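Local coordinates for fumarate reductase iron-sulfur subunit (Mycolicibacterium smegmatis, PDB 7D6V), which probably relays electrons from the flavoprotein subunit through its three iron-sulfur clusters toward the quinone site of a mycobacterial succinate dehydrogenase, at residues Glu110-Ile115 against Pro171-Arg176; Gln140-Cys145 against Ile177-Met182; Phe198-Cys203 against Pro226-Val231. All blocks are in the same frame, centred on the assembly; numbering follows the deposited sequence.

Contact 1: Glu110-Ile115 against Pro171-Arg176; sequences EKARQI and PRFHMR. With F3S (Fe3-s4 cluster), chain G.
A112 and F173 mark the nearest backbone approach between the end of helix 107-112, with the loop that follows it, and the start of helix 171-181, their CA atoms lying 7.1 Å apart. The F173 ring lies between the two backbones and takes part in most of the contacts. K111 lies over one face in a CH-pi contact: its CB is 4.0 Å from the F173 ring centroid and 20° off the ring normal, displaced toward the rim. The K111 chain then bends and its amine leaves the ring, making a weak hydrogen bond to the carbonyl of K165. On the opposite ring face sits CD of R172, from the same helix as F173. A112 comes in obliquely, with its CA 3.5 Å from F173 CE1. I115 points CG1 anti to its own carbonyl carbon (chi1 -61°), which carries the CD1 methyl to 3.5 Å from F173 CB and 4.2 Å from R176 CG. R176 thus offers only its aliphatic part here, its guanidinium being in a salt bridge with E179. At the first residue of helix 171-181, P171 CB rests 3.4 Å from S3 of the 3Fe-4S cluster. The contact is therefore held by dispersion and CH-pi packing, while the charged ends find their partners elsewhere.

Contact 2: Gln140-Cys145 against Ile177-Met182; sequences QEFRKC and IAELDM. With SF4 (iron/sulfur cluster), chain F.
F142 turns the rim of its ring, not a face, to E179 of helix 171-181 and to M182 just beyond its end. The ring and the E179 side chain pass each other in opposite directions, and their ring and carboxylate planes stand 88° apart. F142 CD2 is 3.7 Å from E179 CA, which lies near the ring plane. M182 completes this edge: its SD is 5.1 Å from the F142 ring centroid and 83° off the normal, a Met-aromatic contact made in the plane. A178 CB approaches the same end of the ring obliquely, at 4.2 Å from F142 CE2. Beside F142, the R143 chain, bent at chi2 and chi3, crosses the E179 side chain at a slant, bringing R143 CD to 3.3 Å from E179 OE2. The guanidinium is tilted 30° from the carboxylate plane, and R143 NE stays 4.2 Å from E179 OE2, with the oxygen well outside the guanidinium plane. This is attraction of charge without a directed N-H. The directed bonds lie elsewhere: E179 pairs with R176, and R143 forms a salt bridge to E139 of subunit A. Two residues on, C145 SG binds iron FE3 of the 4Fe-4S cluster at 2.4 Å. Apolar edge packing thus sits next to the type I turn F142-C145 that ends at this ligand, and the buried E179 carboxylate, flanked by two arginines, would probably remain ionised.

Contact 3: Phe198-Cys203 against Pro226-Val231; sequences FGLGYC and PMKERV. With F3S (Fe3-s4 cluster), chain G.
K228 runs extended as far as CE, and chi4 (-85°) then turns its amine onto the carbonyls of L200 and C203. L200 meets the same lysine from the other side of the contact: with CG anti to the backbone N, its branched end is directed at helix 219-235, where L200 CG lies 3.9 Å from K228 CG. The CD2 methyl of L200 touches both M227 and V231, 3.9 Å from M227 CB and from V231 CG2, and H174 packs against the same leucine. K228 NZ donates two hydrogen bonds. The one to C203 O lies in the carbonyl plane with a C=O...N angle of 154°; its modelled length of 2.5 Å is doubtfully short and says nothing of its strength. The one to L200 O, at 3.2 Å, comes in tilted 29° from the carbonyl plane. C203 N also donates to L200 O, from the opposite face of that plane, so one carbonyl both closes the local turn and receives the lysine. The amine thus bridges the two carbonyls at the ends of this turn. The side chain of V231 is about 9 Å from bound ubiquinone-1. C203 SG binds iron FE4 of the 3Fe-4S cluster at 2.4 Å. A cysteine-bearing loop held against a C-terminal helix in this way forms part of the 3Fe-4S site in the dicluster domain of succinate dehydrogenase iron-sulfur subunits.

All three contacts are largely buried, and none is a surface patch. Contacts 1 and 2 share helix 171-181, using successive parts of it, and join where M175 packs against F142 and C145. Contact 3 draws on helix 219-235 instead, but is tied to the shared helix by the D181-R230 salt bridge and by A178 against M227. Chemistry follows position: contact 1 is apolar packing around one ring, contact 2 adds a charge pair, with R143 salt-bridged to subunit A, and contact 3 alone has hydrogen bonds between its segments, close to the membrane anchor subunit. C203 of contact 3 binds the 3Fe-4S cluster, P171 of contact 1 only packs on it, and C145 of contact 2 binds the 4Fe-4S cluster.

Contact 1: Glu110-Ile115 against Pro171-Arg176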
loop_
_atom_site.group_PDB
_atom_site.type_symbol
_atom_site.label_atom_id
_atom_site.label_comp_id
_atom_site.label_asym_id
_atom_site.label_seq_id
_atom_site.Cartn_x
_atom_site.Cartn_y
_atom_site.Cartn_z
ATOM N N GLU B 110 -8.473 8.561 -14.278
ATOM C CA GLU B 110 -9.106 9.753 -14.829
ATOM C C GLU B 110 -9.635 10.654 -13.722
ATOM O O GLU B 110 -9.554 11.882 -13.824
ATOM C CB GLU B 110 -10.228 9.352 -15.784
ATOM C CG GLU B 110 -9.765 9.152 -17.212
ATOM C CD GLU B 110 -10.470 8.001 -17.897
ATOM O OE1 GLU B 110 -9.844 7.351 -18.759
ATOM O OE2 GLU B 110 -11.650 7.743 -17.574
ATOM N N LYS B 111 -10.184 10.064 -12.658
ATOM C CA LYS B 111 -10.614 10.852 -11.509
ATOM C C LYS B 111 -9.442 11.467 -10.761
ATOM O O LYS B 111 -9.610 12.509 -10.121
ATOM C CB LYS B 111 -11.432 9.990 -10.545
ATOM C CG LYS B 111 -12.797 9.586 -11.062
ATOM C CD LYS B 111 -13.644 10.797 -11.393
ATOM C CE LYS B 111 -15.042 10.392 -11.811
ATOM N NZ LYS B 111 -15.937 11.560 -12.013
ATOM N N ALA B 112 -8.268 10.838 -10.818
ATOM C CA ALA B 112 -7.130 11.312 -10.040
ATOM C C ALA B 112 -6.652 12.688 -10.488
ATOM O O ALA B 112 -6.133 13.451 -9.668
ATOM C CB ALA B 112 -5.984 10.306 -10.123
ATOM N N ARG B 113 -6.810 13.028 -11.767
ATOM C CA ARG B 113 -6.302 14.292 -12.280
ATOM C C ARG B 113 -7.383 15.357 -12.413
ATOM O O ARG B 113 -7.159 16.376 -13.072
ATOM C CB ARG B 113 -5.589 14.085 -13.615
ATOM C CG ARG B 113 -6.360 13.330 -14.660
ATOM C CD ARG B 113 -5.397 12.737 -15.667
ATOM N NE ARG B 113 -5.936 12.737 -17.021
ATOM C CZ ARG B 113 -5.249 12.366 -18.094
ATOM N NH1 ARG B 113 -3.991 11.970 -17.969
ATOM N NH2 ARG B 113 -5.815 12.397 -19.291
ATOM N N GLN B 114 -8.547 15.146 -11.805
ATOM C CA GLN B 114 -9.541 16.202 -11.682
ATOM C C GLN B 114 -9.492 16.902 -10.334
ATOM O O GLN B 114 -9.933 18.050 -10.233
ATOM C CB GLN B 114 -10.950 15.644 -11.911
ATOM C CG GLN B 114 -11.201 15.165 -13.327
ATOM C CD GLN B 114 -12.474 14.356 -13.450
ATOM O OE1 GLN B 114 -13.209 14.180 -12.481
ATOM N NE2 GLN B 114 -12.743 13.859 -14.650
ATOM N N ILE B 115 -8.964 16.245 -9.311
ATOM C CA ILE B 115 -8.872 16.843 -7.978
ATOM C C ILE B 115 -7.690 17.808 -7.950
ATOM O O ILE B 115 -6.590 17.434 -8.385
ATOM C CB ILE B 115 -8.720 15.760 -6.918
ATOM C CG1 ILE B 115 -9.930 14.830 -6.932
ATOM C CG2 ILE B 115 -8.546 16.377 -5.539
ATOM C CD1 ILE B 115 -9.855 13.755 -5.895
ATOM N N PRO B 171 -15.127 6.586 -3.061
ATOM C CA PRO B 171 -14.546 6.726 -1.713
ATOM C C PRO B 171 -13.082 7.124 -1.702
ATOM O O PRO B 171 -12.682 7.948 -0.872
ATOM C CB PRO B 171 -14.745 5.330 -1.103
ATOM C CG PRO B 171 -15.223 4.449 -2.218
ATOM C CD PRO B 171 -15.859 5.323 -3.224
ATOM N N ARG B 172 -12.269 6.570 -2.605
ATOM C CA ARG B 172 -10.834 6.832 -2.565
ATOM C C ARG B 172 -10.536 8.306 -2.797
ATOM O O ARG B 172 -9.705 8.900 -2.102
ATOM C CB ARG B 172 -10.112 5.967 -3.600
ATOM C CG ARG B 172 -8.595 5.954 -3.477
ATOM C CD ARG B 172 -7.950 6.948 -4.431
ATOM N NE ARG B 172 -6.521 7.114 -4.192
ATOM C CZ ARG B 172 -6.000 7.832 -3.203
ATOM N NH1 ARG B 172 -4.685 7.920 -3.070
ATOM N NH2 ARG B 172 -6.788 8.458 -2.344
ATOM N N PHE B 173 -11.231 8.929 -3.737
ATOM C CA PHE B 173 -10.893 10.294 -4.102
ATOM C C PHE B 173 -11.575 11.331 -3.225
ATOM O O PHE B 173 -11.034 12.423 -3.041
ATOM C CB PHE B 173 -11.200 10.502 -5.580
ATOM C CG PHE B 173 -10.331 9.671 -6.460
ATOM C CD1 PHE B 173 -9.002 9.998 -6.636
ATOM C CD2 PHE B 173 -10.818 8.520 -7.047
ATOM C CE1 PHE B 173 -8.187 9.221 -7.414
ATOM C CE2 PHE B 173 -10.002 7.739 -7.828
ATOM C CZ PHE B 173 -8.686 8.090 -8.010
ATOM N N HIS B 174 -12.716 11.003 -2.622
ATOM C CA HIS B 174 -13.219 11.856 -1.553
ATOM C C HIS B 174 -12.335 11.761 -0.316
ATOM O O HIS B 174 -12.142 12.760 0.387
ATOM C CB HIS B 174 -14.667 11.494 -1.236
ATOM C CG HIS B 174 -15.638 11.968 -2.270
ATOM N ND1 HIS B 174 -15.927 13.301 -2.461
ATOM C CD2 HIS B 174 -16.365 11.291 -3.189
ATOM C CE1 HIS B 174 -16.800 13.424 -3.443
ATOM N NE2 HIS B 174 -17.082 12.218 -3.902
ATOM N N MET B 175 -11.762 10.585 -0.055
ATOM C CA MET B 175 -10.748 10.471 0.985
ATOM C C MET B 175 -9.516 11.299 0.642
ATOM O O MET B 175 -8.894 11.896 1.525
ATOM C CB MET B 175 -10.371 9.004 1.189
ATOM C CG MET B 175 -9.397 8.761 2.324
ATOM S SD MET B 175 -8.764 7.080 2.351
ATOM C CE MET B 175 -7.808 7.060 0.842
ATOM N N ARG B 176 -9.138 11.331 -0.635
ATOM C CA ARG B 176 -8.022 12.170 -1.067
ATOM C C ARG B 176 -8.330 13.650 -0.864
ATOM O O ARG B 176 -7.458 14.426 -0.449
ATOM C CB ARG B 176 -7.697 11.874 -2.530
ATOM C CG ARG B 176 -6.780 12.879 -3.187
ATOM C CD ARG B 176 -5.341 12.413 -3.158
ATOM N NE ARG B 176 -4.477 13.295 -3.933
ATOM C CZ ARG B 176 -3.497 14.023 -3.415
ATOM N NH1 ARG B 176 -3.250 13.977 -2.116
ATOM N NH2 ARG B 176 -2.763 14.798 -4.198
HETATM FE FE1 F3S G . -19.114 3.961 -0.742
HETATM FE FE3 F3S G . -18.462 4.212 1.852
HETATM FE FE4 F3S G . -20.080 6.071 0.778
HETATM S S1 F3S G . -19.240 2.395 0.825
HETATM S S2 F3S G . -21.217 4.903 -0.790
HETATM S S3 F3S G . -17.885 5.673 0.168
HETATM S S4 F3S G . -20.147 5.321 2.906
#

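Contact 2: Gln140-Cys145 against Ile177-Met182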
loop_
_atom_site.group_PDB
_atom_site.type_symbol
_atom_site.label_atom_id
_atom_site.label_comp_id
_atom_site.label_asym_id
_atom_site.label_seq_id
_atom_site.Cartn_x
_atom_site.Cartn_y
_atom_site.Cartn_z
ATOM N N GLN B 140 -1.977 11.665 7.542
ATOM C CA GLN B 140 -1.092 10.513 7.466
ATOM C C GLN B 140 -1.876 9.215 7.475
ATOM O O GLN B 140 -1.436 8.222 6.887
ATOM C CB GLN B 140 -0.099 10.543 8.625
ATOM C CG GLN B 140 1.153 11.332 8.337
ATOM C CD GLN B 140 2.221 11.113 9.377
ATOM O OE1 GLN B 140 1.940 10.667 10.485
ATOM N NE2 GLN B 140 3.456 11.435 9.030
ATOM N N GLU B 141 -3.028 9.194 8.148
ATOM C CA GLU B 141 -3.872 8.003 8.092
ATOM C C GLU B 141 -4.341 7.726 6.669
ATOM O O GLU B 141 -4.332 6.578 6.212
ATOM C CB GLU B 141 -5.072 8.140 9.021
ATOM C CG GLU B 141 -5.786 6.817 9.237
ATOM C CD GLU B 141 -7.278 6.974 9.419
ATOM O OE1 GLU B 141 -7.996 5.957 9.346
ATOM O OE2 GLU B 141 -7.732 8.115 9.642
ATOM N N PHE B 142 -4.763 8.769 5.950
ATOM C CA PHE B 142 -5.230 8.580 4.583
ATOM C C PHE B 142 -4.091 8.322 3.611
ATOM O O PHE B 142 -4.326 7.764 2.536
ATOM C CB PHE B 142 -6.033 9.795 4.118
ATOM C CG PHE B 142 -7.100 10.220 5.078
ATOM C CD1 PHE B 142 -7.886 9.284 5.724
ATOM C CD2 PHE B 142 -7.322 11.561 5.332
ATOM C CE1 PHE B 142 -8.866 9.678 6.605
ATOM C CE2 PHE B 142 -8.302 11.958 6.211
ATOM C CZ PHE B 142 -9.073 11.018 6.848
ATOM N N ARG B 143 -2.867 8.722 3.954
ATOM C CA ARG B 143 -1.745 8.422 3.071
ATOM C C ARG B 143 -1.328 6.957 3.115
ATOM O O ARG B 143 -0.398 6.581 2.397
ATOM C CB ARG B 143 -0.541 9.301 3.406
ATOM C CG ARG B 143 -0.805 10.788 3.351
ATOM C CD ARG B 143 -0.702 11.319 1.945
ATOM N NE ARG B 143 0.680 11.409 1.491
ATOM C CZ ARG B 143 1.032 11.711 0.248
ATOM N NH1 ARG B 143 0.103 11.960 -0.660
ATOM N NH2 ARG B 143 2.311 11.767 -0.088
ATOM N N LYS B 144 -1.981 6.127 3.929
ATOM C CA LYS B 144 -1.714 4.696 3.957
ATOM C C LYS B 144 -2.309 3.961 2.768
ATOM O O LYS B 144 -2.055 2.763 2.612
ATOM C CB LYS B 144 -2.265 4.076 5.243
ATOM C CG LYS B 144 -1.404 4.274 6.470
ATOM C CD LYS B 144 -2.224 4.100 7.733
ATOM C CE LYS B 144 -2.922 2.755 7.747
ATOM N NZ LYS B 144 -4.242 2.817 8.433
ATOM N N CYS B 145 -3.132 4.639 1.983
ATOM C CA CYS B 145 -3.860 4.003 0.886
ATOM C C CYS B 145 -3.146 3.408 -0.334
ATOM O O CYS B 145 -2.732 4.140 -1.233
ATOM C CB CYS B 145 -4.968 4.945 0.395
ATOM S SG CYS B 145 -5.470 4.678 -1.321
ATOM N N ILE B 177 -9.565 14.060 -1.157
ATOM C CA ILE B 177 -9.982 15.436 -0.902
ATOM C C ILE B 177 -9.894 15.753 0.586
ATOM O O ILE B 177 -9.441 16.832 0.977
ATOM C CB ILE B 177 -11.400 15.680 -1.450
ATOM C CG1 ILE B 177 -11.397 15.643 -2.977
ATOM C CG2 ILE B 177 -11.945 17.010 -0.964
ATOM C CD1 ILE B 177 -12.774 15.701 -3.586
ATOM N N ALA B 178 -10.330 14.821 1.437
ATOM C CA ALA B 178 -10.219 15.026 2.880
ATOM C C ALA B 178 -8.763 15.119 3.320
ATOM O O ALA B 178 -8.417 15.925 4.192
ATOM C CB ALA B 178 -10.929 13.899 3.625
ATOM N N GLU B 179 -7.899 14.290 2.734
ATOM C CA GLU B 179 -6.477 14.318 3.061
ATOM C C GLU B 179 -5.854 15.657 2.693
ATOM O O GLU B 179 -5.028 16.191 3.441
ATOM C CB GLU B 179 -5.771 13.162 2.349
ATOM C CG GLU B 179 -4.329 12.911 2.762
ATOM C CD GLU B 179 -3.344 13.800 2.034
ATOM O OE1 GLU B 179 -3.638 14.196 0.888
ATOM O OE2 GLU B 179 -2.279 14.110 2.606
ATOM N N LEU B 180 -6.230 16.211 1.542
ATOM C CA LEU B 180 -5.705 17.517 1.155
ATOM C C LEU B 180 -6.324 18.642 1.975
ATOM O O LEU B 180 -5.667 19.656 2.228
ATOM C CB LEU B 180 -5.935 17.752 -0.335
ATOM C CG LEU B 180 -4.993 16.989 -1.263
ATOM C CD1 LEU B 180 -5.485 17.049 -2.692
ATOM C CD2 LEU B 180 -3.589 17.542 -1.156
ATOM N N ASP B 181 -7.578 18.480 2.397
ATOM C CA ASP B 181 -8.240 19.494 3.210
ATOM C C ASP B 181 -7.668 19.555 4.620
ATOM O O ASP B 181 -7.610 20.634 5.216
ATOM C CB ASP B 181 -9.742 19.213 3.255
ATOM C CG ASP B 181 -10.556 20.438 3.604
ATOM O OD1 ASP B 181 -10.558 21.399 2.812
ATOM O OD2 ASP B 181 -11.208 20.437 4.668
ATOM N N MET B 182 -7.246 18.419 5.167
ATOM C CA MET B 182 -6.683 18.381 6.509
ATOM C C MET B 182 -5.175 18.587 6.529
ATOM O O MET B 182 -4.575 18.545 7.605
ATOM C CB MET B 182 -7.038 17.057 7.191
ATOM C CG MET B 182 -8.479 16.977 7.658
ATOM S SD MET B 182 -9.045 15.287 7.897
ATOM C CE MET B 182 -10.811 15.503 7.733
HETATM FE FE1 SF4 F . -9.898 2.135 -1.208
HETATM FE FE2 SF4 F . -8.395 1.280 1.268
HETATM FE FE3 SF4 F . -6.991 2.880 -0.875
HETATM FE FE4 SF4 F . -7.763 0.008 -1.397
HETATM S S1 SF4 F . -6.625 1.016 0.102
HETATM S S2 SF4 F . -8.129 1.871 -2.373
HETATM S S3 SF4 F . -9.533 0.271 -0.231
HETATM S S4 SF4 F . -8.760 3.144 0.290
#

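Contact 3: Phe198-Cys203 against Pro226-Val231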
loop_
_atom_site.group_PDB
_atom_site.type_symbol
_atom_site.label_atom_id
_atom_site.label_comp_id
_atom_site.label_asym_id
_atom_site.label_seq_id
_atom_site.Cartn_x
_atom_site.Cartn_y
_atom_site.Cartn_z
ATOM N N PHE B 198 -17.674 16.658 -7.578
ATOM C CA PHE B 198 -17.288 15.295 -7.251
ATOM C C PHE B 198 -18.388 14.518 -6.542
ATOM O O PHE B 198 -18.176 13.355 -6.188
ATOM C CB PHE B 198 -16.009 15.307 -6.416
ATOM C CG PHE B 198 -14.888 16.070 -7.059
ATOM C CD1 PHE B 198 -14.351 15.650 -8.262
ATOM C CD2 PHE B 198 -14.384 17.217 -6.473
ATOM C CE1 PHE B 198 -13.328 16.352 -8.863
ATOM C CE2 PHE B 198 -13.361 17.922 -7.069
ATOM C CZ PHE B 198 -12.832 17.489 -8.264
ATOM N N GLY B 199 -19.555 15.124 -6.342
ATOM C CA GLY B 199 -20.739 14.412 -5.908
ATOM C C GLY B 199 -20.697 13.779 -4.534
ATOM O O GLY B 199 -21.090 12.622 -4.377
ATOM N N LEU B 200 -20.236 14.521 -3.525
ATOM C CA LEU B 200 -20.223 13.983 -2.168
ATOM C C LEU B 200 -21.630 13.672 -1.671
ATOM O O LEU B 200 -21.804 12.814 -0.800
ATOM C CB LEU B 200 -19.525 14.960 -1.224
ATOM C CG LEU B 200 -19.301 14.518 0.223
ATOM C CD1 LEU B 200 -18.575 13.188 0.280
ATOM C CD2 LEU B 200 -18.539 15.580 0.983
ATOM N N GLY B 201 -22.646 14.344 -2.214
ATOM C CA GLY B 201 -24.014 14.074 -1.812
ATOM C C GLY B 201 -24.530 12.720 -2.248
ATOM O O GLY B 201 -25.476 12.209 -1.644
ATOM N N TYR B 202 -23.934 12.131 -3.285
ATOM C CA TYR B 202 -24.352 10.808 -3.731
ATOM C C TYR B 202 -24.044 9.744 -2.693
ATOM O O TYR B 202 -24.697 8.696 -2.669
ATOM C CB TYR B 202 -23.679 10.460 -5.055
ATOM C CG TYR B 202 -24.349 11.083 -6.249
ATOM C CD1 TYR B 202 -23.905 12.289 -6.766
ATOM C CD2 TYR B 202 -25.430 10.469 -6.858
ATOM C CE1 TYR B 202 -24.518 12.861 -7.853
ATOM C CE2 TYR B 202 -26.048 11.033 -7.946
ATOM C CZ TYR B 202 -25.589 12.229 -8.439
ATOM O OH TYR B 202 -26.204 12.797 -9.526
ATOM N N CYS B 203 -23.048 10.138 -1.952
ATOM C CA CYS B 203 -22.674 9.185 -0.917
ATOM C C CYS B 203 -23.731 9.168 0.175
ATOM O O CYS B 203 -23.850 10.120 0.950
ATOM C CB CYS B 203 -21.308 9.537 -0.335
ATOM S SG CYS B 203 -20.736 8.413 0.959
ATOM N N PRO B 226 -16.710 13.682 8.209
ATOM C CA PRO B 226 -16.153 15.026 8.439
ATOM C C PRO B 226 -16.272 15.954 7.243
ATOM O O PRO B 226 -16.563 17.145 7.415
ATOM C CB PRO B 226 -14.689 14.731 8.785
ATOM C CG PRO B 226 -14.717 13.390 9.372
ATOM C CD PRO B 226 -15.757 12.634 8.617
ATOM N N MET B 227 -16.069 15.444 6.028
ATOM C CA MET B 227 -16.194 16.301 4.855
ATOM C C MET B 227 -17.642 16.694 4.608
ATOM O O MET B 227 -17.916 17.811 4.165
ATOM C CB MET B 227 -15.604 15.619 3.624
ATOM C CG MET B 227 -14.094 15.561 3.632
ATOM S SD MET B 227 -13.318 17.179 3.448
ATOM C CE MET B 227 -14.154 17.808 1.999
ATOM N N LYS B 228 -18.582 15.792 4.890
ATOM C CA LYS B 228 -19.993 16.152 4.790
ATOM C C LYS B 228 -20.352 17.234 5.798
ATOM O O LYS B 228 -21.124 18.146 5.493
ATOM C CB LYS B 228 -20.868 14.917 4.987
ATOM C CG LYS B 228 -20.953 14.025 3.767
ATOM C CD LYS B 228 -21.674 12.732 4.078
ATOM C CE LYS B 228 -21.861 11.888 2.828
ATOM N NZ LYS B 228 -23.070 12.273 2.055
ATOM N N GLU B 229 -19.791 17.151 7.004
ATOM C CA GLU B 229 -20.033 18.187 8.003
ATOM C C GLU B 229 -19.437 19.526 7.579
ATOM O O GLU B 229 -20.042 20.579 7.803
ATOM C CB GLU B 229 -19.477 17.743 9.352
ATOM C CG GLU B 229 -20.267 16.622 9.998
ATOM C CD GLU B 229 -21.670 17.048 10.388
ATOM O OE1 GLU B 229 -21.810 17.935 11.255
ATOM O OE2 GLU B 229 -22.637 16.499 9.824
ATOM N N ARG B 230 -18.252 19.511 6.965
ATOM C CA ARG B 230 -17.664 20.753 6.464
ATOM C C ARG B 230 -18.475 21.333 5.307
ATOM O O ARG B 230 -18.663 22.555 5.212
ATOM C CB ARG B 230 -16.216 20.504 6.052
ATOM C CG ARG B 230 -15.352 20.052 7.211
ATOM C CD ARG B 230 -13.941 19.697 6.803
ATOM N NE ARG B 230 -13.153 19.313 7.968
ATOM C CZ ARG B 230 -11.856 19.558 8.115
ATOM N NH1 ARG B 230 -11.183 20.188 7.166
ATOM N NH2 ARG B 230 -11.230 19.172 9.215
ATOM N N VAL B 231 -18.972 20.472 4.418
ATOM C CA VAL B 231 -19.832 20.936 3.336
ATOM C C VAL B 231 -21.113 21.536 3.900
ATOM O O VAL B 231 -21.625 22.533 3.385
ATOM C CB VAL B 231 -20.122 19.786 2.352
ATOM C CG1 VAL B 231 -21.239 20.165 1.399
ATOM C CG2 VAL B 231 -18.871 19.429 1.578
HETATM FE FE1 F3S G . -19.114 3.961 -0.742
HETATM FE FE3 F3S G . -18.462 4.212 1.852
HETATM FE FE4 F3S G . -20.080 6.071 0.778
HETATM S S1 F3S G . -19.240 2.395 0.825
HETATM S S2 F3S G . -21.217 4.903 -0.790
HETATM S S3 F3S G . -17.885 5.673 0.168
HETATM S S4 F3S G . -20.147 5.321 2.906
#